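Local atomic coordinates of parahox neighbor (Phaeodactylum tricornutum CCAP 1055/1, PDB entry 5Z5M), a protein that probably converts 5-hydroxyisourate to (S)-allantoin in two steps of urate breakdown, joining a hydroxyisourate hydrolase to an OHCU decarboxylase in one chain. Residues A118-L129 with L143-E154. Sequence-based numbering, arbitrary orientation.
Sequences AYRDQCGFPFIL and LGGRVQHTPEQE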
loop_
_atom_site.group_PDB
_atom_site.type_symbol
_atom_site.label_atom_id
_atom_site.label_comp_id
_atom_site.label_asym_id
_atom_site.label_seq_id
_atom_site.Cartn_x
_atom_site.Cartn_y
_atom_site.Cartn_z
ATOM N N ALA A 118 -17.824 29.371 20.955
ATOM C CA ALA A 118 -18.867 28.629 20.254
ATOM C C ALA A 118 -18.895 27.161 20.681
ATOM O O ALA A 118 -19.950 26.629 21.027
ATOM C CB ALA A 118 -18.674 28.735 18.749
ATOM N N TYR A 119 -17.734 26.517 20.663
ATOM C CA TYR A 119 -17.630 25.099 21.019
ATOM C C TYR A 119 -18.288 24.792 22.361
ATOM O O TYR A 119 -19.124 23.898 22.460
ATOM C CB TYR A 119 -16.169 24.662 21.063
ATOM C CG TYR A 119 -15.979 23.169 21.280
ATOM C CD1 TYR A 119 -15.746 22.321 20.206
ATOM C CD2 TYR A 119 -16.030 22.611 22.556
ATOM C CE1 TYR A 119 -15.564 20.963 20.389
ATOM C CE2 TYR A 119 -15.853 21.247 22.749
ATOM C CZ TYR A 119 -15.623 20.431 21.661
ATOM O OH TYR A 119 -15.441 19.077 21.838
ATOM N N ARG A 120 -17.902 25.534 23.391
ATOM C CA ARG A 120 -18.422 25.276 24.723
ATOM C C ARG A 120 -19.920 25.557 24.791
ATOM O O ARG A 120 -20.658 24.851 25.483
ATOM C CB ARG A 120 -17.676 26.106 25.770
ATOM C CG ARG A 120 -18.294 26.006 27.152
ATOM C CD ARG A 120 -17.254 25.770 28.225
ATOM N NE ARG A 120 -17.849 25.136 29.398
ATOM C CZ ARG A 120 -17.184 24.853 30.511
ATOM N NH1 ARG A 120 -15.896 25.154 30.607
ATOM N NH2 ARG A 120 -17.807 24.272 31.529
ATOM N N ASP A 121 -20.361 26.579 24.062
ATOM C CA ASP A 121 -21.778 26.933 23.991
ATOM C C ASP A 121 -22.627 25.771 23.508
ATOM O O ASP A 121 -23.661 25.457 24.094
ATOM C CB ASP A 121 -22.002 28.131 23.058
ATOM C CG ASP A 121 -21.433 29.421 23.607
ATOM O OD1 ASP A 121 -21.187 29.489 24.830
ATOM O OD2 ASP A 121 -21.239 30.371 22.815
ATOM N N GLN A 122 -22.186 25.132 22.435
ATOM C CA GLN A 122 -23.017 24.139 21.773
ATOM C C GLN A 122 -22.818 22.737 22.350
ATOM O O GLN A 122 -23.691 21.882 22.207
ATOM C CB GLN A 122 -22.743 24.142 20.265
ATOM C CG GLN A 122 -21.294 23.914 19.884
ATOM C CD GLN A 122 -20.989 24.347 18.455
ATOM O OE1 GLN A 122 -21.467 25.382 17.986
ATOM N NE2 GLN A 122 -20.195 23.548 17.754
ATOM N N CYS A 123 -21.686 22.507 23.013
ATOM C CA CYS A 123 -21.361 21.172 23.530
ATOM C C CYS A 123 -21.688 20.959 25.011
ATOM O O CYS A 123 -21.984 19.839 25.428
ATOM C CB CYS A 123 -19.879 20.869 23.299
ATOM S SG CYS A 123 -19.502 20.412 21.608
ATOM N N GLY A 124 -21.617 22.022 25.805
ATOM C CA GLY A 124 -21.889 21.915 27.225
ATOM C C GLY A 124 -20.664 21.535 28.035
ATOM O O GLY A 124 -20.740 21.379 29.254
ATOM N N PHE A 125 -19.534 21.376 27.352
ATOM C CA PHE A 125 -18.255 21.100 28.007
ATOM C C PHE A 125 -17.144 21.805 27.226
ATOM O O PHE A 125 -17.334 22.149 26.060
ATOM C CB PHE A 125 -17.998 19.587 28.108
ATOM C CG PHE A 125 -18.225 18.841 26.824
ATOM C CD1 PHE A 125 -19.450 18.253 26.557
ATOM C CD2 PHE A 125 -17.212 18.728 25.883
ATOM C CE1 PHE A 125 -19.666 17.569 25.379
ATOM C CE2 PHE A 125 -17.420 18.046 24.702
ATOM C CZ PHE A 125 -18.650 17.465 24.447
ATOM N N PRO A 126 -15.991 22.049 27.870
ATOM C CA PRO A 126 -14.931 22.808 27.194
ATOM C C PRO A 126 -14.213 22.032 26.090
ATOM O O PRO A 126 -14.245 20.800 26.053
ATOM C CB PRO A 126 -13.959 23.148 28.334
ATOM C CG PRO A 126 -14.224 22.135 29.386
ATOM C CD PRO A 126 -15.683 21.816 29.294
ATOM N N PHE A 127 -13.578 22.768 25.185
ATOM C CA PHE A 127 -12.770 22.160 24.139
ATOM C C PHE A 127 -11.526 21.554 24.758
ATOM O O PHE A 127 -10.740 22.248 25.404
ATOM C CB PHE A 127 -12.395 23.194 23.077
ATOM C CG PHE A 127 -11.493 22.663 22.000
ATOM C CD1 PHE A 127 -12.005 21.907 20.957
ATOM C CD2 PHE A 127 -10.138 22.936 22.020
ATOM C CE1 PHE A 127 -11.176 21.423 19.957
ATOM C CE2 PHE A 127 -9.303 22.456 21.022
ATOM C CZ PHE A 127 -9.828 21.701 19.989
ATOM N N ILE A 128 -11.353 20.253 24.559
ATOM C CA ILE A 128 -10.220 19.538 25.115
ATOM C C ILE A 128 -9.373 18.947 23.993
ATOM O O ILE A 128 -9.898 18.339 23.060
ATOM C CB ILE A 128 -10.687 18.425 26.078
ATOM C CG1 ILE A 128 -11.550 19.027 27.187
ATOM C CG2 ILE A 128 -9.495 17.671 26.666
ATOM C CD1 ILE A 128 -12.223 17.993 28.067
ATOM N N LEU A 129 -8.063 19.150 24.078
ATOM C CA LEU A 129 -7.137 18.653 23.068
ATOM C C LEU A 129 -5.851 18.133 23.706
ATOM O O LEU A 129 -5.133 18.880 24.373
ATOM C CB LEU A 129 -6.811 19.750 22.050
ATOM C CG LEU A 129 -5.913 19.309 20.894
ATOM C CD1 LEU A 129 -6.584 18.219 20.066
ATOM C CD2 LEU A 129 -5.537 20.488 20.012
ATOM N N LEU A 143 -9.933 22.985 16.570
ATOM C CA LEU A 143 -11.092 23.786 16.938
ATOM C C LEU A 143 -11.967 24.081 15.730
ATOM O O LEU A 143 -13.189 23.970 15.797
ATOM C CB LEU A 143 -10.654 25.099 17.590
ATOM C CG LEU A 143 -11.026 25.302 19.060
ATOM C CD1 LEU A 143 -10.506 26.641 19.562
ATOM C CD2 LEU A 143 -12.532 25.198 19.255
ATOM N N GLY A 144 -11.333 24.456 14.624
ATOM C CA GLY A 144 -12.059 24.804 13.416
ATOM C C GLY A 144 -12.889 23.653 12.886
ATOM O O GLY A 144 -13.993 23.851 12.377
ATOM N N GLY A 145 -12.358 22.441 13.014
ATOM C CA GLY A 145 -13.047 21.263 12.524
ATOM C C GLY A 145 -14.105 20.760 13.490
ATOM O O GLY A 145 -15.249 20.530 13.108
ATOM N N ARG A 146 -13.725 20.602 14.752
ATOM C CA ARG A 146 -14.599 19.970 15.734
ATOM C C ARG A 146 -15.775 20.856 16.152
ATOM O O ARG A 146 -16.755 20.374 16.718
ATOM C CB ARG A 146 -13.774 19.541 16.953
ATOM C CG ARG A 146 -12.917 18.300 16.672
ATOM C CD ARG A 146 -11.858 18.044 17.738
ATOM N NE ARG A 146 -12.410 18.018 19.088
ATOM C CZ ARG A 146 -11.672 17.997 20.193
ATOM N NH1 ARG A 146 -10.346 17.976 20.108
ATOM N NH2 ARG A 146 -12.257 17.987 21.383
ATOM N N VAL A 147 -15.710 22.145 15.843
ATOM C CA VAL A 147 -16.842 23.010 16.157
ATOM C C VAL A 147 -17.994 22.719 15.190
ATOM O O VAL A 147 -19.138 23.093 15.448
ATOM C CB VAL A 147 -16.450 24.499 16.111
ATOM C CG1 VAL A 147 -16.226 24.950 14.674
ATOM C CG2 VAL A 147 -17.504 25.356 16.794
ATOM N N GLN A 148 -17.695 22.019 14.096
ATOM C CA GLN A 148 -18.716 21.648 13.115
ATOM C C GLN A 148 -19.393 20.310 13.441
ATOM O O GLN A 148 -20.333 19.894 12.762
ATOM C CB GLN A 148 -18.108 21.587 11.711
ATOM C CG GLN A 148 -17.355 22.843 11.302
ATOM C CD GLN A 148 -16.750 22.727 9.912
ATOM O OE1 GLN A 148 -17.414 22.308 8.964
ATOM N NE2 GLN A 148 -15.479 23.085 9.791
ATOM N N HIS A 149 -18.922 19.640 14.488
ATOM C CA HIS A 149 -19.470 18.340 14.863
ATOM C C HIS A 149 -20.665 18.449 15.802
ATOM O O HIS A 149 -20.867 19.472 16.451
ATOM C CB HIS A 149 -18.390 17.476 15.521
ATOM C CG HIS A 149 -17.252 17.135 14.614
ATOM N ND1 HIS A 149 -16.099 16.531 15.064
ATOM C CD2 HIS A 149 -17.089 17.315 13.281
ATOM C CE1 HIS A 149 -15.274 16.351 14.047
ATOM N NE2 HIS A 149 -15.853 16.818 12.953
ATOM N N THR A 150 -21.445 17.372 15.875
ATOM C CA THR A 150 -22.549 17.266 16.824
ATOM C C THR A 150 -22.026 17.110 18.253
ATOM O O THR A 150 -20.897 16.657 18.457
ATOM C CB THR A 150 -23.455 16.065 16.489
ATOM O OG1 THR A 150 -22.749 14.848 16.759
ATOM C CG2 THR A 150 -23.871 16.098 15.025
ATOM N N PRO A 151 -22.845 17.477 19.251
ATOM C CA PRO A 151 -22.384 17.317 20.634
ATOM C C PRO A 151 -22.109 15.858 21.010
ATOM O O PRO A 151 -21.201 15.615 21.802
ATOM C CB PRO A 151 -23.544 17.887 21.456
ATOM C CG PRO A 151 -24.239 18.827 20.528
ATOM C CD PRO A 151 -24.137 18.181 19.179
ATOM N N GLU A 152 -22.854 14.910 20.447
ATOM C CA GLU A 152 -22.664 13.510 20.813
ATOM C C GLU A 152 -21.387 12.943 20.207
ATOM O O GLU A 152 -20.749 12.079 20.806
ATOM C CB GLU A 152 -23.866 12.651 20.402
ATOM C CG GLU A 152 -24.177 12.633 18.911
ATOM C CD GLU A 152 -25.136 13.735 18.501
ATOM O OE1 GLU A 152 -25.432 14.618 19.340
ATOM O OE2 GLU A 152 -25.606 13.715 17.342
ATOM N N GLN A 153 -21.006 13.423 19.027
ATOM C CA GLN A 153 -19.724 13.026 18.466
ATOM C C GLN A 153 -18.606 13.626 19.308
ATOM O O GLN A 153 -17.634 12.950 19.631
ATOM C CB GLN A 153 -19.565 13.461 17.006
ATOM C CG GLN A 153 -18.219 13.016 16.425
ATOM C CD GLN A 153 -18.010 13.432 14.982
ATOM O OE1 GLN A 153 -18.934 13.895 14.314
ATOM N NE2 GLN A 153 -16.786 13.262 14.492
ATOM N N GLU A 154 -18.755 14.897 19.666
ATOM C CA GLU A 154 -17.723 15.589 20.427
ATOM C C GLU A 154 -17.590 15.073 21.853
ATOM O O GLU A 154 -16.520 15.173 22.450
ATOM C CB GLU A 154 -17.987 17.091 20.439
ATOM C CG GLU A 154 -17.435 17.774 19.204
ATOM C CD GLU A 154 -15.984 17.375 18.938
ATOM O OE1 GLU A 154 -15.114 17.705 19.774
ATOM O OE2 GLU A 154 -15.717 16.723 17.909
#
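Tyr119 and Arg146 meet at the buried carboxylate of Glu154. The phenol OH of Tyr119 donates to Glu154 OE1 over a very short 2.5 Å. Glu154 OE1 lies at the ring edge, in its plane, while the carboxylate plane is turned 78° from the ring. Arg146 NE forms a salt bridge to the same OE1 at 2.8 Å and meets its syn side. His149 ND1 donates to the other oxygen, Glu154 OE2, on the anti side.

The far end of the guanidinium crosses to the loop after helix 106-123. Arg146 NH1 and NH2 both donate to Ile128 O, at 3.0 and 2.9 Å. A bend at chi3 (52°) turns the group toward this carbonyl. Phe127 CE1 covers one guanidinium face, and Leu143 CG sits squarely over the Phe127 ring, 3.7 Å from its centroid, as a CH-pi contact. Phe127 also lies against one face of Tyr119, with Cys123 SG on the opposite face.

The outer side is looser. Ala118, Gln122, Val147 and Pro151 are partly exposed to solvent and touch more sparsely. Ala118 only brushes Val147, and Pro151 CG rests near Gln122 O. The one polar link here is short: Gln122 NE2 donates to Val147 O at 2.6 Å, bent to 139° at the hydrogen.

The contact ties three helix ends of the OHCU decarboxylase domain together. Three donor residues, Tyr119, Arg146 and His149, share the two oxygens of Glu154, which should fix the rotation of its carboxylate.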